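PDB 3OGI: ESAT-6-like protein EsxO from Mycobacterium tuberculosis, which is a small secreted protein of the WXG100 family, ESAT-6 subfamily, that probably works as one half of a two-protein helical complex. Local coordinates for residues Q29-V32 against R33-A37. Sequence-based numbering, arbitrary orientation.
Sequences QAIV and RDVLA
The guanidinium of Arg33 lies back over the preceding helical turn, with Ala30 CA and Gln29 O both over one of its faces, each displaced toward the rim; Ala30 CA sits 3.6 Å from Arg33 NH1. This is the C-terminal part of helix 14-37, the first arm of the helical hairpin of WXG100 proteins, and four successive i to i+4 amide bonds define it as alpha-helical; that from Leu36 N to Val32 O measures 2.9 Å, with an N-H...O angle of 174°. On the same side of the guanidinium, but beyond the rim, Gln29 CB lies 3.8 Å from Arg33 NH2. The bend of the arginine chain at CG-CD (chi3 -104°) turns the group back along the helix. On the hairpin's inner side the Ile31 and Val35 side chains meet obliquely through their CG2 methyls, 4.2 Å apart, and both pack on helix 51-66, Ile31 on Leu57 and Val35 on Phe53 and Ile54. Buried Asp34 instead serves the partner protein, another chain, whose basic side chain forms a salt bridge with OD1 while a polar one hydrogen-bonds OD2. With chi1 at -70°, Leu36 swings its CG back toward the preceding turn, 4.2 Å from Val32 CG1.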
ATOM      1  N   GLN A  29       6.117  -7.458  -1.150  1.00 56.93           N
ATOM      2  CA  GLN A  29       7.479  -7.500  -1.650  1.00 58.69           C
ATOM      3  C   GLN A  29       7.610  -6.594  -2.864  1.00 58.06           C
ATOM      4  O   GLN A  29       8.606  -5.901  -3.020  1.00 62.67           O
ATOM      5  CB  GLN A  29       7.891  -8.932  -1.966  1.00 46.35           C
ATOM      6  CG  GLN A  29       7.975  -9.799  -0.727  1.00 44.86           C
ATOM      7  CD  GLN A  29       7.886 -11.305  -1.034  1.00 56.31           C
ATOM      8  OE1 GLN A  29       7.735 -11.732  -2.197  1.00 52.10           O
ATOM      9  NE2 GLN A  29       7.979 -12.111   0.018  1.00 52.76           N
ATOM     10  N   ALA A  30       6.585  -6.584  -3.705  1.00 52.58           N
ATOM     11  CA  ALA A  30       6.562  -5.672  -4.841  1.00 52.77           C
ATOM     12  C   ALA A  30       6.687  -4.216  -4.355  1.00 53.07           C
ATOM     13  O   ALA A  30       7.445  -3.412  -4.910  1.00 56.24           O
ATOM     14  CB  ALA A  30       5.288  -5.866  -5.667  1.00 39.71           C
ATOM     15  N   ILE A  31       5.951  -3.882  -3.309  1.00 41.86           N
ATOM     16  CA  ILE A  31       6.026  -2.533  -2.754  1.00 45.70           C
ATOM     17  C   ILE A  31       7.428  -2.192  -2.237  1.00 48.10           C
ATOM     18  O   ILE A  31       7.960  -1.131  -2.530  1.00 52.86           O
ATOM     19  CB  ILE A  31       4.953  -2.304  -1.681  1.00 39.88           C
ATOM     20  CG1 ILE A  31       3.568  -2.230  -2.352  1.00 37.16           C
ATOM     21  CG2 ILE A  31       5.263  -1.024  -0.877  1.00 38.91           C
ATOM     22  CD1 ILE A  31       2.410  -2.422  -1.402  1.00 47.12           C
ATOM     23  N   VAL A  32       8.044  -3.101  -1.500  1.00 51.15           N
ATOM     24  CA  VAL A  32       9.405  -2.859  -1.022  1.00 57.57           C
ATOM     25  C   VAL A  32      10.371  -2.520  -2.157  1.00 60.21           C
ATOM     26  O   VAL A  32      11.233  -1.652  -2.010  1.00 64.36           O
ATOM     27  CB  VAL A  32       9.954  -4.057  -0.241  1.00 52.68           C
ATOM     28  CG1 VAL A  32      11.428  -3.828   0.134  1.00 45.77           C
ATOM     29  CG2 VAL A  32       9.092  -4.319   0.982  1.00 45.55           C
ATOM     30  N   ARG A  33      10.235  -3.211  -3.283  1.00 59.46           N
ATOM     31  CA  ARG A  33      11.081  -2.928  -4.434  1.00 56.82           C
ATOM     32  C   ARG A  33      10.898  -1.480  -4.860  1.00 57.91           C
ATOM     33  O   ARG A  33      11.870  -0.780  -5.115  1.00 70.94           O
ATOM     34  CB  ARG A  33      10.774  -3.864  -5.599  1.00 55.25           C
ATOM     35  CG  ARG A  33      11.741  -5.040  -5.757  1.00 60.05           C
ATOM     36  CD  ARG A  33      11.174  -6.085  -6.725  1.00 62.18           C
ATOM     37  NE  ARG A  33      10.669  -7.244  -6.002  1.00 63.24           N
ATOM     38  CZ  ARG A  33       9.507  -7.842  -6.232  1.00 56.57           C
ATOM     39  NH1 ARG A  33       8.698  -7.420  -7.193  1.00 47.19           N
ATOM     40  NH2 ARG A  33       9.167  -8.889  -5.502  1.00 56.97           N
ATOM     41  N   ASP A  34       9.661  -1.009  -4.910  1.00 54.55           N
ATOM     42  CA  ASP A  34       9.439   0.359  -5.350  1.00 59.81           C
ATOM     43  C   ASP A  34       9.972   1.405  -4.358  1.00 61.79           C
ATOM     44  O   ASP A  34      10.549   2.426  -4.762  1.00 56.46           O
ATOM     45  CB  ASP A  34       7.971   0.597  -5.691  1.00 55.99           C
ATOM     46  CG  ASP A  34       7.655   0.251  -7.134  1.00 57.81           C
ATOM     47  OD1 ASP A  34       8.578   0.291  -7.978  1.00 57.96           O
ATOM     48  OD2 ASP A  34       6.487  -0.060  -7.428  1.00 59.89           O
ATOM     49  N   VAL A  35       9.789   1.130  -3.069  1.00 56.79           N
ATOM     50  CA  VAL A  35      10.275   1.998  -2.014  1.00 58.65           C
ATOM     51  C   VAL A  35      11.789   2.135  -2.134  1.00 61.11           C
ATOM     52  O   VAL A  35      12.317   3.245  -2.144  1.00 62.20           O
ATOM     53  CB  VAL A  35       9.870   1.453  -0.613  1.00 52.91           C
ATOM     54  CG1 VAL A  35      10.757   2.015   0.489  1.00 39.98           C
ATOM     55  CG2 VAL A  35       8.392   1.716  -0.336  1.00 48.72           C
ATOM     56  N   LEU A  36      12.483   1.007  -2.244  1.00 61.29           N
ATOM     57  CA  LEU A  36      13.935   1.015  -2.432  1.00 61.74           C
ATOM     58  C   LEU A  36      14.310   1.811  -3.662  1.00 61.79           C
ATOM     59  O   LEU A  36      15.273   2.572  -3.647  1.00 73.57           O
ATOM     60  CB  LEU A  36      14.474  -0.403  -2.613  1.00 58.18           C
ATOM     61  CG  LEU A  36      14.453  -1.293  -1.381  1.00 56.77           C
ATOM     62  CD1 LEU A  36      15.093  -2.633  -1.694  1.00 58.88           C
ATOM     63  CD2 LEU A  36      15.167  -0.595  -0.240  1.00 52.95           C
ATOM     64  N   ALA A  37      13.565   1.603  -4.738  1.00 50.49           N
ATOM     65  CA  ALA A  37      13.816   2.316  -5.975  1.00 54.80           C
ATOM     66  C   ALA A  37      13.599   3.820  -5.783  1.00 64.58           C
ATOM     67  O   ALA A  37      14.181   4.628  -6.499  1.00 75.11           O
ATOM     68  CB  ALA A  37      12.926   1.775  -7.110  1.00 48.95           C
TER